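PDB 1M72: caspase-1 subunit p19/18 from Spodoptera frugiperda, which is a cysteine protease that probably takes part in the caspase activation cascade carrying out apoptosis. Local coordinates for residues Trp203-Gln206 against Ala207-Glu210; Cys209-Leu212 against Arg213-Gly216; Asp133-Pro136 against Thr137-Gly140; Asn84-Ile87 against Gln88-Ala91. All coordinates share one frame; numbering follows the deposited sequence.

Interaction 1 (Trp203-Gln206 against Ala207-Glu210); sequences WFMQ and ALCE
Met205 and Leu208 lie side by side on the opening turns of the alpha-helix 203-215 of the caspase domain, their side chains pointing the same way. The apolar contact is made by Met205 SD, 3.9 Å from Leu208 CD2. A bend at chi2 of Met205 (-67°) turns its chain alongside the leucine, whose CG stands opposite the backbone N (chi1 176°), and the terminal methyl CE faces the same branch.

Backbone bonding is that of a regular alpha-helix from its start, each amide reaching the carbonyl four residues back. Ala207 N donates to Trp203 O at 2.9 Å, Leu208 N to Phe204 O at 2.7 Å, Cys209 N to Met205 O at 3.0 Å and Glu210 N to Gln206 O at 3.1 Å. Before these, Met205 N is bonded to Ser202 OG, and Gln206, extended beyond CG, sends NE2 back to Gly201 O, so the side chain is fixed to the strand that leads into the helix.

Most of the remaining side chains are buried. Trp203 stacks on Trp195 and Phe236; its side chain lies about 11 Å from that of Cys150, an active-site residue by similarity. Phe204 packs on Phe146 of strand 143-148, Ala207 on Val228 and Val232 of helix 221-235, and Met205 on Leu61 of helix 54-67.

The carbonyl of Met205 has sulfur as well as nitrogen beside it: Cys209 turns its thiol back along the helix, leaving SG 3.3 Å from Met205 O, the same atom that accepts the Cys209 amide.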
ATOM      1  N   TRP C 203     -14.106 -11.204   7.031  1.00 22.14           N
ATOM      2  CA  TRP C 203     -12.887 -11.984   6.916  1.00 22.54           C
ATOM      3  C   TRP C 203     -11.722 -11.124   7.399  1.00 23.80           C
ATOM      4  O   TRP C 203     -10.955 -11.533   8.269  1.00 26.23           O
ATOM      5  CB  TRP C 203     -12.637 -12.434   5.471  1.00 20.86           C
ATOM      6  CG  TRP C 203     -13.666 -13.407   4.925  1.00 17.59           C
ATOM      7  CD1 TRP C 203     -14.757 -13.903   5.574  1.00 18.40           C
ATOM      8  CD2 TRP C 203     -13.686 -13.986   3.607  1.00 20.68           C
ATOM      9  NE1 TRP C 203     -15.457 -14.759   4.744  1.00 17.69           N
ATOM     10  CE2 TRP C 203     -14.820 -14.828   3.536  1.00 18.57           C
ATOM     11  CE3 TRP C 203     -12.849 -13.877   2.479  1.00 19.06           C
ATOM     12  CZ2 TRP C 203     -15.144 -15.565   2.377  1.00 19.02           C
ATOM     13  CZ3 TRP C 203     -13.164 -14.606   1.327  1.00 18.36           C
ATOM     14  CH2 TRP C 203     -14.304 -15.440   1.283  1.00 23.15           C
ATOM     15  N   PHE C 204     -11.619  -9.918   6.846  1.00 24.13           N
ATOM     16  CA  PHE C 204     -10.554  -8.991   7.195  1.00 23.20           C
ATOM     17  C   PHE C 204     -10.474  -8.743   8.719  1.00 23.10           C
ATOM     18  O   PHE C 204      -9.409  -8.906   9.312  1.00 22.65           O
ATOM     19  CB  PHE C 204     -10.754  -7.668   6.429  1.00 23.46           C
ATOM     20  CG  PHE C 204      -9.680  -6.640   6.677  1.00 23.37           C
ATOM     21  CD1 PHE C 204      -8.327  -6.963   6.527  1.00 20.52           C
ATOM     22  CD2 PHE C 204     -10.026  -5.326   7.012  1.00 24.22           C
ATOM     23  CE1 PHE C 204      -7.332  -5.980   6.703  1.00 20.82           C
ATOM     24  CE2 PHE C 204      -9.039  -4.333   7.191  1.00 22.25           C
ATOM     25  CZ  PHE C 204      -7.691  -4.666   7.036  1.00 23.81           C
ATOM     26  N   MET C 205     -11.585  -8.347   9.337  1.00 21.29           N
ATOM     27  CA  MET C 205     -11.602  -8.094  10.765  1.00 24.65           C
ATOM     28  C   MET C 205     -11.356  -9.368  11.608  1.00 27.60           C
ATOM     29  O   MET C 205     -10.738  -9.290  12.664  1.00 27.62           O
ATOM     30  CB  MET C 205     -12.901  -7.408  11.162  1.00 24.66           C
ATOM     31  CG  MET C 205     -12.961  -5.977  10.729  1.00 25.51           C
ATOM     32  SD  MET C 205     -11.735  -4.895  11.602  1.00 29.60           S
ATOM     33  CE  MET C 205     -11.516  -3.644  10.443  1.00 24.02           C
ATOM     34  N   GLN C 206     -11.808 -10.534  11.149  1.00 27.24           N
ATOM     35  CA  GLN C 206     -11.531 -11.761  11.908  1.00 27.12           C
ATOM     36  C   GLN C 206     -10.018 -11.995  11.926  1.00 26.66           C
ATOM     37  O   GLN C 206      -9.414 -12.322  12.968  1.00 25.00           O
ATOM     38  CB  GLN C 206     -12.164 -13.000  11.262  1.00 24.83           C
ATOM     39  CG  GLN C 206     -13.655 -13.125  11.385  1.00 25.57           C
ATOM     40  CD  GLN C 206     -14.158 -14.366  10.657  1.00 27.87           C
ATOM     41  OE1 GLN C 206     -13.773 -15.482  10.994  1.00 27.35           O
ATOM     42  NE2 GLN C 206     -15.017 -14.170   9.647  1.00 27.62           N
ATOM     43  N   ALA C 207      -9.411 -11.859  10.756  1.00 22.16           N
ATOM     44  CA  ALA C 207      -7.985 -12.087  10.657  1.00 21.97           C
ATOM     45  C   ALA C 207      -7.193 -10.969  11.351  1.00 21.42           C
ATOM     46  O   ALA C 207      -6.209 -11.229  12.025  1.00 23.20           O
ATOM     47  CB  ALA C 207      -7.570 -12.226   9.157  1.00 17.22           C
ATOM     48  N   LEU C 208      -7.618  -9.725  11.199  1.00 20.18           N
ATOM     49  CA  LEU C 208      -6.908  -8.621  11.827  1.00 23.23           C
ATOM     50  C   LEU C 208      -6.882  -8.775  13.374  1.00 23.96           C
ATOM     51  O   LEU C 208      -5.830  -8.686  13.986  1.00 22.83           O
ATOM     52  CB  LEU C 208      -7.575  -7.295  11.440  1.00 21.40           C
ATOM     53  CG  LEU C 208      -6.976  -6.038  12.106  1.00 22.82           C
ATOM     54  CD1 LEU C 208      -5.489  -5.891  11.695  1.00 20.86           C
ATOM     55  CD2 LEU C 208      -7.794  -4.770  11.745  1.00 18.34           C
ATOM     56  N   CYS C 209      -8.048  -9.026  13.976  1.00 25.58           N
ATOM     57  CA  CYS C 209      -8.182  -9.182  15.414  1.00 27.50           C
ATOM     58  C   CYS C 209      -7.394 -10.376  15.950  1.00 31.39           C
ATOM     59  O   CYS C 209      -6.752 -10.279  17.024  1.00 32.05           O
ATOM     60  CB  CYS C 209      -9.661  -9.271  15.795  1.00 24.47           C
ATOM     61  SG  CYS C 209     -10.493  -7.666  15.577  1.00 25.74           S
ATOM     62  N   GLU C 210      -7.415 -11.481  15.208  1.00 29.71           N
ATOM     63  CA  GLU C 210      -6.656 -12.663  15.607  1.00 33.56           C
ATOM     64  C   GLU C 210      -5.140 -12.394  15.594  1.00 33.31           C
ATOM     65  O   GLU C 210      -4.433 -12.769  16.527  1.00 32.05           O
ATOM     66  CB  GLU C 210      -6.978 -13.870  14.698  1.00 35.53           C
ATOM     67  CG  GLU C 210      -6.222 -15.152  15.079  1.00 45.95           C
ATOM     68  CD  GLU C 210      -6.744 -16.426  14.365  1.00 55.68           C
ATOM     69  OE1 GLU C 210      -6.713 -16.494  13.110  1.00 60.04           O
ATOM     70  OE2 GLU C 210      -7.183 -17.379  15.061  1.00 61.02           O
TER

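Interaction 2 (Cys209-Leu212 against Arg213-Gly216); sequences CEEL and RYAG
Arg213 folds back along the helix and lays its guanidinium over the Cys209 carbonyl, in the last turns of the alpha-helix 203-215. The bend that does this is at chi3 (-104°): Cys209 O ends up beneath the centre of the flat group, about 3.6 Å from its plane, while it also accepts Arg213 N at 2.9 Å. The guanidinium thus lies flat against the backbone, NH1 3.2 Å from Glu210 CA. Its approach to Glu210 is not a salt bridge, since NH1 and Glu210 OE2 stay 4.9 Å apart; NH2 is bonded instead to Asn60 OD1 on helix 54-67.

Next comes Tyr214, whose amide donates to Glu210 O. Its ring runs beside Glu211 in the same direction, and Glu211 OE2 sits at the ring edge, 3.6 Å from Tyr214 CD2, with the carboxylate nearly upright to the ring (83°).

Ala215 N keeps the alpha pattern with Glu211 O at 2.9 Å. At Gly216 the geometry loosens: its N bonds Leu212 O at 3.0 Å from well above the carbonyl plane, 42° out of it, and its CA also lies close to that oxygen. With no side chain, the glycine fits snugly over this last carbonyl as the chain turns into the loop.

Glu211 OE1 forms a salt bridge with Lys231, which would favour the charged carboxylate, and joins this helix to helix 221-235. Leu212 is wedged between Leu224 of that helix and Val64 of helix 54-67, so the end of helix 203-215 is held between its two neighbours.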
ATOM      1  N   CYS C 209      -8.048  -9.026  13.976  1.00 25.58           N
ATOM      2  CA  CYS C 209      -8.182  -9.182  15.414  1.00 27.50           C
ATOM      3  C   CYS C 209      -7.394 -10.376  15.950  1.00 31.39           C
ATOM      4  O   CYS C 209      -6.752 -10.279  17.024  1.00 32.05           O
ATOM      5  CB  CYS C 209      -9.661  -9.271  15.795  1.00 24.47           C
ATOM      6  SG  CYS C 209     -10.493  -7.666  15.577  1.00 25.74           S
ATOM      7  N   GLU C 210      -7.415 -11.481  15.208  1.00 29.71           N
ATOM      8  CA  GLU C 210      -6.656 -12.663  15.607  1.00 33.56           C
ATOM      9  C   GLU C 210      -5.140 -12.394  15.594  1.00 33.31           C
ATOM     10  O   GLU C 210      -4.433 -12.769  16.527  1.00 32.05           O
ATOM     11  CB  GLU C 210      -6.978 -13.870  14.698  1.00 35.53           C
ATOM     12  CG  GLU C 210      -6.222 -15.152  15.079  1.00 45.95           C
ATOM     13  CD  GLU C 210      -6.744 -16.426  14.365  1.00 55.68           C
ATOM     14  OE1 GLU C 210      -6.713 -16.494  13.110  1.00 60.04           O
ATOM     15  OE2 GLU C 210      -7.183 -17.379  15.061  1.00 61.02           O
ATOM     16  N   GLU C 211      -4.633 -11.729  14.563  1.00 31.58           N
ATOM     17  CA  GLU C 211      -3.195 -11.466  14.495  1.00 31.11           C
ATOM     18  C   GLU C 211      -2.762 -10.453  15.566  1.00 29.87           C
ATOM     19  O   GLU C 211      -1.655 -10.555  16.126  1.00 27.70           O
ATOM     20  CB  GLU C 211      -2.828 -10.945  13.107  1.00 31.73           C
ATOM     21  CG  GLU C 211      -1.453 -11.313  12.660  1.00 36.35           C
ATOM     22  CD  GLU C 211      -1.172 -12.813  12.789  1.00 37.23           C
ATOM     23  OE1 GLU C 211      -1.880 -13.629  12.159  1.00 37.75           O
ATOM     24  OE2 GLU C 211      -0.231 -13.164  13.524  1.00 38.96           O
ATOM     25  N   LEU C 212      -3.631  -9.473  15.828  1.00 28.34           N
ATOM     26  CA  LEU C 212      -3.380  -8.470  16.853  1.00 28.53           C
ATOM     27  C   LEU C 212      -3.386  -9.137  18.227  1.00 33.14           C
ATOM     28  O   LEU C 212      -2.577  -8.780  19.078  1.00 33.51           O
ATOM     29  CB  LEU C 212      -4.431  -7.359  16.822  1.00 26.44           C
ATOM     30  CG  LEU C 212      -4.272  -6.334  15.683  1.00 28.51           C
ATOM     31  CD1 LEU C 212      -5.370  -5.274  15.745  1.00 20.76           C
ATOM     32  CD2 LEU C 212      -2.868  -5.671  15.771  1.00 27.03           C
ATOM     33  N   ARG C 213      -4.286 -10.097  18.455  1.00 34.64           N
ATOM     34  CA  ARG C 213      -4.290 -10.797  19.744  1.00 38.75           C
ATOM     35  C   ARG C 213      -2.994 -11.613  19.946  1.00 38.64           C
ATOM     36  O   ARG C 213      -2.412 -11.583  21.019  1.00 37.45           O
ATOM     37  CB  ARG C 213      -5.490 -11.741  19.857  1.00 38.61           C
ATOM     38  CG  ARG C 213      -6.721 -11.145  20.477  1.00 40.29           C
ATOM     39  CD  ARG C 213      -7.824 -12.219  20.559  1.00 47.30           C
ATOM     40  NE  ARG C 213      -8.874 -12.046  19.540  1.00 53.22           N
ATOM     41  CZ  ARG C 213      -9.018 -12.793  18.445  1.00 54.79           C
ATOM     42  NH1 ARG C 213      -8.180 -13.799  18.201  1.00 58.34           N
ATOM     43  NH2 ARG C 213      -9.984 -12.515  17.571  1.00 55.05           N
ATOM     44  N   TYR C 214      -2.543 -12.316  18.905  1.00 40.90           N
ATOM     45  CA  TYR C 214      -1.335 -13.154  18.954  1.00 40.95           C
ATOM     46  C   TYR C 214       0.004 -12.415  19.025  1.00 40.49           C
ATOM     47  O   TYR C 214       0.856 -12.770  19.834  1.00 41.71           O
ATOM     48  CB  TYR C 214      -1.300 -14.110  17.741  1.00 42.16           C
ATOM     49  CG  TYR C 214      -0.036 -14.976  17.614  1.00 46.32           C
ATOM     50  CD1 TYR C 214       0.236 -16.019  18.530  1.00 47.81           C
ATOM     51  CD2 TYR C 214       0.896 -14.743  16.587  1.00 47.61           C
ATOM     52  CE1 TYR C 214       1.408 -16.811  18.426  1.00 47.22           C
ATOM     53  CE2 TYR C 214       2.075 -15.521  16.469  1.00 49.67           C
ATOM     54  CZ  TYR C 214       2.324 -16.555  17.399  1.00 51.49           C
ATOM     55  OH  TYR C 214       3.499 -17.301  17.302  1.00 51.60           O
ATOM     56  N   ALA C 215       0.211 -11.397  18.196  1.00 38.20           N
ATOM     57  CA  ALA C 215       1.518 -10.731  18.203  1.00 36.16           C
ATOM     58  C   ALA C 215       1.489  -9.208  18.150  1.00 34.20           C
ATOM     59  O   ALA C 215       2.524  -8.575  17.866  1.00 29.45           O
ATOM     60  CB  ALA C 215       2.379 -11.283  17.038  1.00 33.72           C
ATOM     61  N   GLY C 216       0.318  -8.636  18.439  1.00 32.34           N
ATOM     62  CA  GLY C 216       0.132  -7.191  18.385  1.00 32.65           C
ATOM     63  C   GLY C 216       1.119  -6.314  19.140  1.00 34.07           C
ATOM     64  O   GLY C 216       1.365  -5.141  18.783  1.00 34.97           O
TER

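Interaction 3 (Asp133-Pro136 against Thr137-Gly140); sequences DKCP and TLAG. With EDO (1,2-ethanediol), chain H.
Cys135, Pro136 and Thr137 make most of this tight turn of 3-10 character, in which each bond spans three residues rather than four. Cys135 O accepts Leu138 N at 3.1 Å, and Pro136 O takes Ala139 N at 2.8 Å. Both donors stand above the carbonyl planes, by 44° and 62°, off the lone pairs, as the tight winding of such a turn brings about.

Pro136, whose ring nitrogen carries no hydrogen, stands at the start of the 3-10 segment. Its carbonyl oxygen is also approached closely by the methyl of Ala139, CB lying 3.0 Å from Pro136 O.

Cys135 adds the apolar side of the turn. With SG opposite the backbone N (chi1 -171°), the thiol comes to rest alongside leucine, SG 3.8 Å from Leu138 CD1. Thr137 OG1 accepts the His95 amide, tying the turn to the loop after helix 80-92.

The turn then runs out through Gly140, whose O accepts O1 of a bound 1,2-ethanediol at 2.7 Å, a molecule probably from the crystallisation liquor. Ala139 packs on Leu161 of the second subunit. Within the chain, the segment lies in the loop between helix 125-128 and strand 143-148; Lys143 NZ, at the start of that central strand, donates to Leu138 O, and Lys141 NZ, just before it, to Thr137 O.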
ATOM      1  N   ASP C 133       0.339  19.234   8.416  1.00 29.17           N
ATOM      2  CA  ASP C 133       0.001  20.639   8.463  1.00 27.66           C
ATOM      3  C   ASP C 133      -1.337  20.881   9.180  1.00 28.78           C
ATOM      4  O   ASP C 133      -1.481  21.865   9.902  1.00 32.17           O
ATOM      5  CB  ASP C 133      -0.020  21.200   7.046  1.00 28.43           C
ATOM      6  CG  ASP C 133      -0.930  20.414   6.128  1.00 30.89           C
ATOM      7  OD1 ASP C 133      -1.158  19.210   6.386  1.00 27.43           O
ATOM      8  OD2 ASP C 133      -1.403  21.006   5.144  1.00 34.52           O
ATOM      9  N   LYS C 134      -2.307  19.990   9.009  1.00 29.02           N
ATOM     10  CA  LYS C 134      -3.615  20.168   9.645  1.00 29.79           C
ATOM     11  C   LYS C 134      -3.668  19.642  11.075  1.00 31.22           C
ATOM     12  O   LYS C 134      -4.461  20.128  11.880  1.00 30.26           O
ATOM     13  CB  LYS C 134      -4.714  19.495   8.807  1.00 30.07           C
ATOM     14  CG  LYS C 134      -4.749  19.996   7.353  1.00 33.95           C
ATOM     15  CD  LYS C 134      -5.900  19.437   6.530  1.00 34.25           C
ATOM     16  CE  LYS C 134      -5.644  19.616   5.022  1.00 37.62           C
ATOM     17  NZ  LYS C 134      -5.821  21.023   4.601  1.00 39.57           N
ATOM     18  N   CYS C 135      -2.835  18.644  11.384  1.00 29.97           N
ATOM     19  CA  CYS C 135      -2.787  18.056  12.715  1.00 28.16           C
ATOM     20  C   CYS C 135      -1.306  17.852  13.178  1.00 29.14           C
ATOM     21  O   CYS C 135      -0.788  16.716  13.240  1.00 30.17           O
ATOM     22  CB  CYS C 135      -3.569  16.738  12.713  1.00 28.52           C
ATOM     23  SG  CYS C 135      -3.823  15.997  14.330  1.00 32.56           S
ATOM     24  N   PRO C 136      -0.622  18.969  13.519  1.00 25.20           N
ATOM     25  CA  PRO C 136       0.770  19.015  13.974  1.00 23.23           C
ATOM     26  C   PRO C 136       1.063  18.099  15.163  1.00 21.02           C
ATOM     27  O   PRO C 136       2.120  17.508  15.210  1.00 24.70           O
ATOM     28  CB  PRO C 136       0.993  20.495  14.339  1.00 24.03           C
ATOM     29  CG  PRO C 136      -0.091  21.218  13.659  1.00 27.33           C
ATOM     30  CD  PRO C 136      -1.265  20.284  13.670  1.00 26.65           C
ATOM     31  N   THR C 137       0.152  17.949  16.116  1.00 21.32           N
ATOM     32  CA  THR C 137       0.460  17.077  17.258  1.00 21.04           C
ATOM     33  C   THR C 137       0.545  15.567  16.978  1.00 23.99           C
ATOM     34  O   THR C 137       0.812  14.777  17.898  1.00 24.89           O
ATOM     35  CB  THR C 137      -0.484  17.347  18.441  1.00 21.77           C
ATOM     36  OG1 THR C 137      -1.813  16.932  18.123  1.00 23.22           O
ATOM     37  CG2 THR C 137      -0.497  18.875  18.761  1.00 23.97           C
ATOM     38  N   LEU C 138       0.280  15.149  15.727  1.00 24.44           N
ATOM     39  CA  LEU C 138       0.445  13.740  15.376  1.00 23.90           C
ATOM     40  C   LEU C 138       1.561  13.751  14.334  1.00 25.23           C
ATOM     41  O   LEU C 138       1.857  12.736  13.705  1.00 27.25           O
ATOM     42  CB  LEU C 138      -0.831  13.114  14.790  1.00 24.13           C
ATOM     43  CG  LEU C 138      -2.026  12.672  15.662  1.00 18.53           C
ATOM     44  CD1 LEU C 138      -3.172  12.299  14.741  1.00 19.76           C
ATOM     45  CD2 LEU C 138      -1.673  11.473  16.574  1.00 20.70           C
ATOM     46  N   ALA C 139       2.199  14.904  14.154  1.00 22.74           N
ATOM     47  CA  ALA C 139       3.273  14.971  13.173  1.00 23.54           C
ATOM     48  C   ALA C 139       4.438  14.073  13.597  1.00 23.77           C
ATOM     49  O   ALA C 139       4.940  14.156  14.727  1.00 20.94           O
ATOM     50  CB  ALA C 139       3.757  16.421  12.980  1.00 18.71           C
ATOM     51  N   GLY C 140       4.844  13.214  12.669  1.00 23.28           N
ATOM     52  CA  GLY C 140       5.942  12.295  12.907  1.00 25.04           C
ATOM     53  C   GLY C 140       5.462  11.014  13.562  1.00 23.83           C
ATOM     54  O   GLY C 140       6.262  10.110  13.861  1.00 23.62           O
TER
HETATM   55  C1  EDO H 503       6.812   8.837  17.133  1.00 24.69           C
HETATM   56  O1  EDO H 503       7.517   8.776  15.911  1.00 30.31           O
HETATM   57  C2  EDO H 503       5.744   7.781  17.169  1.00 30.96           C
HETATM   58  O2  EDO H 503       4.714   8.246  18.014  1.00 27.94           O

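Interaction 4 (Asn84-Ile87 against Gln88-Ala91); sequences NKFI and QQTA
Asn84 extends CG opposite its backbone N (chi1 -171°), and Gln88, one helical turn on, bends at chi2 (-146°), so that the two amides meet. Gln88 NE2 donates to Asn84 OD1 at 3.0 Å, in the carbonyl plane and on a lone pair; the amide planes are turned 54° against each other.

Beside them Lys85 curls over the Phe86 ring, NZ lying above one face toward the rim. From there NZ reaches Gln89 OE1 at 3.3 Å, a weak hydrogen bond. The same OE1 stands 3.4 Å from Phe86 CD1, the glutamine amide almost upright to the ring.

Thr90 grips Phe86 O twice: its N donates at 2.9 Å and its OG1 at 2.8 Å, from opposite faces of the carbonyl plane. A buried hydroxyl is thereby satisfied within the helix.

Inward, Ile87 packs on Phe38 and Thr90 on Met34 and Ile36, all of strand 31-39. Such hydroxyl-to-carbonyl bonds one turn back are common for threonine in helices, and helix 80-92 is the helix of a beta-alpha-beta crossover of the caspase fold, from strand 70-76 to strand 98-106, passing strand 31-39.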
ATOM      1  N   ASN C  84     -17.993  13.126   9.482  1.00 34.22           N
ATOM      2  CA  ASN C  84     -17.119  14.208   9.139  1.00 36.26           C
ATOM      3  C   ASN C  84     -16.844  15.143  10.294  1.00 37.56           C
ATOM      4  O   ASN C  84     -15.719  15.614  10.461  1.00 37.60           O
ATOM      5  CB  ASN C  84     -17.654  14.995   7.970  1.00 34.39           C
ATOM      6  CG  ASN C  84     -16.646  15.992   7.475  1.00 40.46           C
ATOM      7  OD1 ASN C  84     -16.136  16.788   8.263  1.00 43.12           O
ATOM      8  ND2 ASN C  84     -16.334  15.958   6.177  1.00 40.02           N
ATOM      9  N   LYS C  85     -17.864  15.396  11.100  1.00 38.09           N
ATOM     10  CA  LYS C  85     -17.731  16.285  12.252  1.00 41.23           C
ATOM     11  C   LYS C  85     -16.793  15.710  13.315  1.00 39.63           C
ATOM     12  O   LYS C  85     -15.874  16.389  13.763  1.00 39.51           O
ATOM     13  CB  LYS C  85     -19.126  16.559  12.829  1.00 45.54           C
ATOM     14  CG  LYS C  85     -19.251  16.592  14.337  1.00 53.26           C
ATOM     15  CD  LYS C  85     -20.599  15.976  14.738  1.00 60.30           C
ATOM     16  CE  LYS C  85     -20.956  16.248  16.200  1.00 64.92           C
ATOM     17  NZ  LYS C  85     -19.880  15.789  17.128  1.00 66.45           N
ATOM     18  N   PHE C  86     -17.037  14.469  13.727  1.00 37.95           N
ATOM     19  CA  PHE C  86     -16.188  13.831  14.713  1.00 38.05           C
ATOM     20  C   PHE C  86     -14.738  13.686  14.217  1.00 36.63           C
ATOM     21  O   PHE C  86     -13.811  13.749  15.008  1.00 36.12           O
ATOM     22  CB  PHE C  86     -16.760  12.472  15.096  1.00 39.33           C
ATOM     23  CG  PHE C  86     -17.968  12.561  16.006  1.00 48.10           C
ATOM     24  CD1 PHE C  86     -17.849  13.077  17.306  1.00 50.22           C
ATOM     25  CD2 PHE C  86     -19.227  12.111  15.582  1.00 48.90           C
ATOM     26  CE1 PHE C  86     -18.971  13.131  18.163  1.00 51.75           C
ATOM     27  CE2 PHE C  86     -20.356  12.166  16.433  1.00 49.51           C
ATOM     28  CZ  PHE C  86     -20.227  12.671  17.714  1.00 50.47           C
ATOM     29  N   ILE C  87     -14.555  13.502  12.914  1.00 32.57           N
ATOM     30  CA  ILE C  87     -13.236  13.373  12.332  1.00 31.14           C
ATOM     31  C   ILE C  87     -12.514  14.702  12.497  1.00 32.86           C
ATOM     32  O   ILE C  87     -11.375  14.740  12.936  1.00 33.24           O
ATOM     33  CB  ILE C  87     -13.335  12.991  10.828  1.00 31.10           C
ATOM     34  CG1 ILE C  87     -13.669  11.501  10.690  1.00 29.71           C
ATOM     35  CG2 ILE C  87     -12.044  13.317  10.089  1.00 30.45           C
ATOM     36  CD1 ILE C  87     -12.493  10.610  10.897  1.00 30.84           C
ATOM     37  N   GLN C  88     -13.179  15.797  12.147  1.00 34.35           N
ATOM     38  CA  GLN C  88     -12.575  17.104  12.277  1.00 34.52           C
ATOM     39  C   GLN C  88     -12.247  17.415  13.737  1.00 34.13           C
ATOM     40  O   GLN C  88     -11.177  17.919  14.048  1.00 34.09           O
ATOM     41  CB  GLN C  88     -13.498  18.181  11.708  1.00 37.76           C
ATOM     42  CG  GLN C  88     -13.762  18.064  10.220  1.00 41.39           C
ATOM     43  CD  GLN C  88     -13.925  19.429   9.539  1.00 47.82           C
ATOM     44  OE1 GLN C  88     -13.318  20.421   9.959  1.00 49.45           O
ATOM     45  NE2 GLN C  88     -14.722  19.479   8.464  1.00 48.07           N
ATOM     46  N   GLN C  89     -13.149  17.090  14.642  1.00 32.66           N
ATOM     47  CA  GLN C  89     -12.893  17.397  16.035  1.00 35.35           C
ATOM     48  C   GLN C  89     -11.713  16.579  16.540  1.00 36.67           C
ATOM     49  O   GLN C  89     -10.924  17.023  17.384  1.00 35.62           O
ATOM     50  CB  GLN C  89     -14.115  17.092  16.876  1.00 36.52           C
ATOM     51  CG  GLN C  89     -15.408  17.664  16.349  1.00 44.30           C
ATOM     52  CD  GLN C  89     -16.557  17.376  17.303  1.00 48.34           C
ATOM     53  OE1 GLN C  89     -16.657  16.267  17.853  1.00 51.24           O
ATOM     54  NE2 GLN C  89     -17.429  18.372  17.512  1.00 48.58           N
ATOM     55  N   THR C  90     -11.598  15.365  16.024  1.00 36.65           N
ATOM     56  CA  THR C  90     -10.505  14.517  16.417  1.00 36.17           C
ATOM     57  C   THR C  90      -9.214  15.153  15.886  1.00 37.24           C
ATOM     58  O   THR C  90      -8.201  15.209  16.598  1.00 36.37           O
ATOM     59  CB  THR C  90     -10.659  13.120  15.824  1.00 35.91           C
ATOM     60  OG1 THR C  90     -11.740  12.450  16.472  1.00 33.69           O
ATOM     61  CG2 THR C  90      -9.391  12.325  16.020  1.00 35.29           C
ATOM     62  N   ALA C  91      -9.265  15.644  14.645  1.00 35.24           N
ATOM     63  CA  ALA C  91      -8.090  16.253  14.026  1.00 37.24           C
ATOM     64  C   ALA C  91      -7.707  17.567  14.694  1.00 38.90           C
ATOM     65  O   ALA C  91      -6.598  18.078  14.504  1.00 38.45           O
ATOM     66  CB  ALA C  91      -8.328  16.489  12.562  1.00 34.15           C
TER

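Overall arrangement
From the N terminus, interaction 4 comes first, on helix 80-92, then interaction 3 in the loop between helix 125-128 and strand 143-148, and last interactions 1 and 2. All are local, within one helix or turn, so none closes a long loop, and none nests in or crosses another. Interactions 3 and 4 have centres about 14 Å apart and touch where Cys135 SG meets Ala91 O at 3.5 Å. Interactions 1 and 2 share Cys209 and Glu210 and follow one another along helix 203-215, the second running out into the loop at Gly216. Interactions 1 and 4 lie on opposite sides of the chain's centre; helix 203-215 packs on strand 143-148 and helix 80-92 on strand 31-39 of the mixed sheet.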